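Local coordinates for kelch repeat and BTB domain-containing protein A55 (Vaccinia virus WR, PDB 6I2M), which probably acts as a substrate-specific adapter for CUL3-containing E3 ubiquitin ligases, directing host proteins to ubiquitination and proteasomal degradation, at residues 64-69 and 98-103; 73-78 and 104-109. All coordinates share one frame; numbering follows the deposited sequence.

Overall arrangement
Both contacts belong to the BTB domain and illustrate how such a domain is assembled by bringing together segments 26 to 29 residues apart, one a loop with a helix and the other a helix with a helix. Their segments alternate along the chain: 64-69, 73-78, 98-103, 104-109. Contact 1 joins the loop after strand 61-63 to the end of helix 91-101, whereas contact 2 crosses helix 69-79 with helix 104-116. The two centres lie about 11 Å apart, and the contacts adjoin, with Ala-98 packed on Leu-75 and Ala-106, and Ile-103 on Tyr-78. Contact 1 lies beside the chain of another protein and contact 2 beside the second subunit.

Contact 1 of 2, residues 64-69 and 98-103; sequences LSHLDY and ADFLQI
Phe-100, near the end of helix 91-101 of the BTB fold, points its ring at the loop between strand 61-63 and helix 69-79 and is met there by three side chains in three different ways. The aromatic contact is an offset edge-to-face pair: His-66 brings NE2 over one face of the phenylalanine ring, 3.4 Å from Phe-100 CZ. The two ring planes stand 80° apart. His-66 can reach across because its CG lies between the backbone N and the carbonyl carbon (chi1 67°). Leu-67 CG rests above one face of the imidazole, toward the rim.

The loop begins with a type I beta turn from Leu-64 to Leu-67, whose Leu-67 N to Leu-64 O bond is weak at 3.4 Å; Asp-68 OD1 then caps the backbone N of Ser-71 in the next helix. Tyr-45 adds another ring beside Phe-100, while aromatic side chains from the chain of another protein meet it edge-to-face, consistent with the CUL3-binding role of the BTB domain.

Among the apolar contacts, Leu-67 CD1 comes in obliquely to within 3.7 Å of Phe-100 CD1, and Leu-64 CD2 approaches the edge of the phenyl ring, near its plane, at 3.9 Å from Phe-100 CE1. The other methyl of Leu-64, CD1, extends the packing more loosely to Leu-101 CD2 at 4.3 Å.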
loop_
_atom_site.group_PDB
_atom_site.type_symbol
_atom_site.label_atom_id
_atom_site.label_comp_id
_atom_site.label_asym_id
_atom_site.label_seq_id
_atom_site.Cartn_x
_atom_site.Cartn_y
_atom_site.Cartn_z
ATOM N N LEU A 64 20.405 -11.444 -10.499
ATOM C CA LEU A 64 20.993 -11.151 -9.188
ATOM C C LEU A 64 21.486 -12.449 -8.516
ATOM O O LEU A 64 21.178 -12.711 -7.350
ATOM C CB LEU A 64 19.986 -10.395 -8.289
ATOM C CG LEU A 64 19.586 -8.974 -8.712
ATOM C CD1 LEU A 64 18.273 -8.569 -8.071
ATOM C CD2 LEU A 64 20.671 -7.957 -8.371
ATOM N N SER A 65 22.270 -13.250 -9.266
ATOM C CA SER A 65 22.827 -14.536 -8.830
ATOM C C SER A 65 23.877 -14.434 -7.715
ATOM O O SER A 65 24.109 -15.424 -7.017
ATOM C CB SER A 65 23.389 -15.304 -10.022
ATOM O OG SER A 65 22.358 -15.663 -10.927
ATOM N N HIS A 66 24.498 -13.247 -7.540
ATOM C CA HIS A 66 25.517 -13.001 -6.512
ATOM C C HIS A 66 24.925 -12.810 -5.097
ATOM O O HIS A 66 25.680 -12.726 -4.124
ATOM C CB HIS A 66 26.429 -11.827 -6.915
ATOM C CG HIS A 66 25.736 -10.501 -6.956
ATOM N ND1 HIS A 66 24.938 -10.137 -8.026
ATOM C CD2 HIS A 66 25.754 -9.488 -6.059
ATOM C CE1 HIS A 66 24.489 -8.925 -7.741
ATOM N NE2 HIS A 66 24.956 -8.494 -6.568
ATOM N N LEU A 67 23.580 -12.761 -4.989
ATOM C CA LEU A 67 22.844 -12.605 -3.729
ATOM C C LEU A 67 22.113 -13.906 -3.348
ATOM O O LEU A 67 21.828 -14.726 -4.224
ATOM C CB LEU A 67 21.838 -11.438 -3.825
ATOM C CG LEU A 67 22.396 -10.043 -4.151
ATOM C CD1 LEU A 67 21.333 -9.173 -4.782
ATOM C CD2 LEU A 67 22.974 -9.362 -2.918
ATOM N N ASP A 68 21.809 -14.085 -2.043
ATOM C CA ASP A 68 21.111 -15.256 -1.499
ATOM C C ASP A 68 19.633 -15.263 -1.925
ATOM O O ASP A 68 18.949 -14.255 -1.743
ATOM C CB ASP A 68 21.250 -15.287 0.036
ATOM C CG ASP A 68 20.595 -16.476 0.705
ATOM O OD1 ASP A 68 19.427 -16.346 1.131
ATOM O OD2 ASP A 68 21.250 -17.534 0.809
ATOM N N TYR A 69 19.150 -16.398 -2.491
ATOM C CA TYR A 69 17.775 -16.566 -2.987
ATOM C C TYR A 69 16.696 -16.356 -1.919
ATOM O O TYR A 69 15.799 -15.540 -2.137
ATOM C CB TYR A 69 17.574 -17.922 -3.704
ATOM C CG TYR A 69 16.118 -18.271 -3.959
ATOM C CD1 TYR A 69 15.352 -17.539 -4.862
ATOM C CD2 TYR A 69 15.503 -19.319 -3.281
ATOM C CE1 TYR A 69 14.007 -17.837 -5.077
ATOM C CE2 TYR A 69 14.161 -19.633 -3.496
ATOM C CZ TYR A 69 13.418 -18.891 -4.399
ATOM O OH TYR A 69 12.097 -19.193 -4.623
ATOM N N ALA A 98 19.618 -6.317 1.678
ATOM C CA ALA A 98 18.842 -5.087 1.859
ATOM C C ALA A 98 19.729 -3.852 1.718
ATOM O O ALA A 98 19.252 -2.816 1.261
ATOM C CB ALA A 98 18.155 -5.084 3.216
ATOM N N ASP A 99 21.018 -3.969 2.101
ATOM C CA ASP A 99 22.010 -2.898 2.005
ATOM C C ASP A 99 22.413 -2.650 0.551
ATOM O O ASP A 99 22.606 -1.497 0.163
ATOM C CB ASP A 99 23.241 -3.218 2.870
ATOM C CG ASP A 99 24.206 -2.064 3.089
ATOM O OD1 ASP A 99 23.781 -0.893 2.952
ATOM O OD2 ASP A 99 25.379 -2.331 3.420
ATOM N N PHE A 100 22.530 -3.732 -0.249
ATOM C CA PHE A 100 22.873 -3.683 -1.672
ATOM C C PHE A 100 21.712 -3.079 -2.472
ATOM O O PHE A 100 21.926 -2.139 -3.238
ATOM C CB PHE A 100 23.237 -5.092 -2.195
ATOM C CG PHE A 100 23.428 -5.192 -3.693
ATOM C CD1 PHE A 100 22.387 -5.605 -4.518
ATOM C CD2 PHE A 100 24.645 -4.865 -4.279
ATOM C CE1 PHE A 100 22.557 -5.677 -5.902
ATOM C CE2 PHE A 100 24.815 -4.943 -5.663
ATOM C CZ PHE A 100 23.769 -5.345 -6.464
ATOM N N LEU A 101 20.490 -3.620 -2.283
ATOM C CA LEU A 101 19.275 -3.163 -2.964
ATOM C C LEU A 101 18.756 -1.816 -2.431
ATOM O O LEU A 101 17.884 -1.208 -3.051
ATOM C CB LEU A 101 18.180 -4.246 -2.935
ATOM C CG LEU A 101 18.476 -5.541 -3.708
ATOM C CD1 LEU A 101 17.640 -6.691 -3.183
ATOM C CD2 LEU A 101 18.266 -5.364 -5.212
ATOM N N GLN A 102 19.321 -1.350 -1.296
ATOM C CA GLN A 102 19.040 -0.085 -0.608
ATOM C C GLN A 102 17.551 0.129 -0.280
ATOM O O GLN A 102 16.954 1.139 -0.671
ATOM C CB GLN A 102 19.641 1.117 -1.362
ATOM C CG GLN A 102 21.148 1.294 -1.144
ATOM C CD GLN A 102 21.530 1.750 0.251
ATOM O OE1 GLN A 102 20.786 2.458 0.941
ATOM N NE2 GLN A 102 22.716 1.358 0.691
ATOM N N ILE A 103 16.970 -0.827 0.463
ATOM C CA ILE A 103 15.591 -0.761 0.946
ATOM C C ILE A 103 15.625 -0.262 2.400
ATOM O O ILE A 103 16.098 -0.974 3.291
ATOM C CB ILE A 103 14.757 -2.068 0.717
ATOM C CG1 ILE A 103 13.419 -2.034 1.506
ATOM C CG2 ILE A 103 15.571 -3.344 0.998
ATOM C CD1 ILE A 103 12.368 -3.023 1.099
#

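Contact 2 of 2, residues 73-78 and 104-109; sequences NDLIDY and GSAITE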
loop_
_atom_site.group_PDB
_atom_site.type_symbol
_atom_site.label_atom_id
_atom_site.label_comp_id
_atom_site.label_asym_id
_atom_site.label_seq_id
_atom_site.Cartn_x
_atom_site.Cartn_y
_atom_site.Cartn_z
ATOM N N ASN A 73 13.902 -13.414 -1.941
ATOM C CA ASN A 73 12.500 -13.855 -1.934
ATOM C C ASN A 73 11.707 -13.275 -0.756
ATOM O O ASN A 73 10.602 -12.770 -0.963
ATOM C CB ASN A 73 12.409 -15.388 -1.953
ATOM C CG ASN A 73 11.014 -15.915 -2.181
ATOM O OD1 ASN A 73 10.514 -15.957 -3.310
ATOM N ND2 ASN A 73 10.355 -16.327 -1.110
ATOM N N ASP A 74 12.279 -13.329 0.466
ATOM C CA ASP A 74 11.651 -12.799 1.680
ATOM C C ASP A 74 11.607 -11.275 1.682
ATOM O O ASP A 74 10.678 -10.700 2.251
ATOM C CB ASP A 74 12.343 -13.334 2.945
ATOM C CG ASP A 74 12.102 -14.806 3.243
ATOM O OD1 ASP A 74 11.268 -15.430 2.545
ATOM O OD2 ASP A 74 12.745 -15.333 4.174
ATOM N N LEU A 75 12.601 -10.626 1.038
ATOM C CA LEU A 75 12.665 -9.170 0.916
ATOM C C LEU A 75 11.584 -8.660 -0.029
ATOM O O LEU A 75 11.012 -7.605 0.236
ATOM C CB LEU A 75 14.057 -8.694 0.478
ATOM C CG LEU A 75 15.112 -8.603 1.581
ATOM C CD1 LEU A 75 16.497 -8.590 1.002
ATOM C CD2 LEU A 75 14.913 -7.380 2.443
ATOM N N ILE A 76 11.276 -9.423 -1.104
ATOM C CA ILE A 76 10.201 -9.101 -2.052
ATOM C C ILE A 76 8.867 -9.279 -1.310
ATOM O O ILE A 76 7.985 -8.433 -1.442
ATOM C CB ILE A 76 10.293 -9.923 -3.374
ATOM C CG1 ILE A 76 11.578 -9.567 -4.155
ATOM C CG2 ILE A 76 9.049 -9.719 -4.267
ATOM C CD1 ILE A 76 12.107 -10.680 -5.036
ATOM N N ASP A 77 8.760 -10.337 -0.471
ATOM C CA ASP A 77 7.587 -10.607 0.370
ATOM C C ASP A 77 7.379 -9.462 1.371
ATOM O O ASP A 77 6.236 -9.124 1.679
ATOM C CB ASP A 77 7.731 -11.952 1.108
ATOM C CG ASP A 77 7.609 -13.195 0.239
ATOM O OD1 ASP A 77 6.909 -13.134 -0.799
ATOM O OD2 ASP A 77 8.192 -14.236 0.610
ATOM N N TYR A 78 8.490 -8.847 1.842
ATOM C CA TYR A 78 8.476 -7.698 2.750
ATOM C C TYR A 78 8.003 -6.434 2.018
ATOM O O TYR A 78 7.311 -5.614 2.626
ATOM C CB TYR A 78 9.851 -7.486 3.411
ATOM C CG TYR A 78 9.869 -6.373 4.437
ATOM C CD1 TYR A 78 9.311 -6.549 5.700
ATOM C CD2 TYR A 78 10.449 -5.141 4.146
ATOM C CE1 TYR A 78 9.317 -5.525 6.643
ATOM C CE2 TYR A 78 10.461 -4.109 5.082
ATOM C CZ TYR A 78 9.899 -4.307 6.333
ATOM O OH TYR A 78 9.914 -3.295 7.263
ATOM N N GLY A 104 15.179 0.979 2.595
ATOM C CA GLY A 104 15.158 1.659 3.888
ATOM C C GLY A 104 14.285 1.010 4.942
ATOM O O GLY A 104 14.645 0.989 6.122
ATOM N N SER A 105 13.129 0.480 4.509
ATOM C CA SER A 105 12.132 -0.190 5.344
ATOM C C SER A 105 12.655 -1.497 5.949
ATOM O O SER A 105 12.296 -1.834 7.079
ATOM C CB SER A 105 10.873 -0.462 4.530
ATOM O OG SER A 105 10.274 0.747 4.090
ATOM N N ALA A 106 13.499 -2.224 5.197
ATOM C CA ALA A 106 14.079 -3.499 5.612
ATOM C C ALA A 106 15.423 -3.359 6.323
ATOM O O ALA A 106 15.718 -4.173 7.200
ATOM C CB ALA A 106 14.210 -4.422 4.419
ATOM N N ILE A 107 16.239 -2.345 5.949
ATOM C CA ILE A 107 17.550 -2.103 6.565
ATOM C C ILE A 107 17.387 -1.683 8.040
ATOM O O ILE A 107 18.206 -2.074 8.870
ATOM C CB ILE A 107 18.453 -1.139 5.730
ATOM C CG1 ILE A 107 19.951 -1.322 6.075
ATOM C CG2 ILE A 107 18.009 0.336 5.822
ATOM C CD1 ILE A 107 20.953 -0.824 5.013
ATOM N N THR A 108 16.308 -0.936 8.363
ATOM C CA THR A 108 16.009 -0.486 9.726
ATOM C C THR A 108 15.482 -1.636 10.588
ATOM O O THR A 108 15.970 -1.816 11.704
ATOM C CB THR A 108 15.092 0.751 9.734
ATOM O OG1 THR A 108 13.934 0.497 8.938
ATOM C CG2 THR A 108 15.800 2.016 9.255
ATOM N N GLU A 109 14.517 -2.429 10.062
ATOM C CA GLU A 109 13.915 -3.578 10.753
ATOM C C GLU A 109 14.952 -4.657 11.110
ATOM O O GLU A 109 14.846 -5.273 12.173
ATOM C CB GLU A 109 12.755 -4.170 9.929
ATOM C CG GLU A 109 11.777 -4.996 10.750
ATOM C CD GLU A 109 10.517 -5.421 10.023
ATOM O OE1 GLU A 109 10.382 -6.630 9.724
ATOM O OE2 GLU A 109 9.658 -4.548 9.760
#
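Tyr-78 reaches from helix 69-79 to helix 104-116 and sets its hydroxyl beside two acceptors of that helix. Its OH lies within hydrogen-bonding distance of both, 2.8 Å from the backbone O of Ser-105 and equally 2.8 Å from Glu-109 OE2. With CG anti to the backbone N (chi1 -176°), the ring extends toward helix 104-116. Glu-109 advances from the opposite direction on an extended chain, its carboxylate nearly perpendicular to the ring at 88°, with OE2 at the ring edge, near its plane.

The CE2 side of the ring packs against the start of the helix, with Ser-105 C at the edge: Tyr-78 CE2 comes within 3.7 Å of Ser-105 CB and 3.8 Å of Ala-106 CB. Leu-75, one turn earlier, places CD2 against the same methyl, Ala-106 CB, at 3.6 Å. The small alanine is thus shared by the two larger side chains where the segment axes, 10.7 Å apart, cross at 111°.

Glu-109 OE2 also accepts a hydrogen bond from Met-1 N of the second subunit, so this corner borders the interface between the two copies. Within the chain, Leu-75 continues onto helix 91-101 at Ile-94 and Thr-97, Leu-84 of a loop touches both Tyr-78 and Glu-109, and Asn-73 and Ile-76 pack on Ile-32 of strand 30-34.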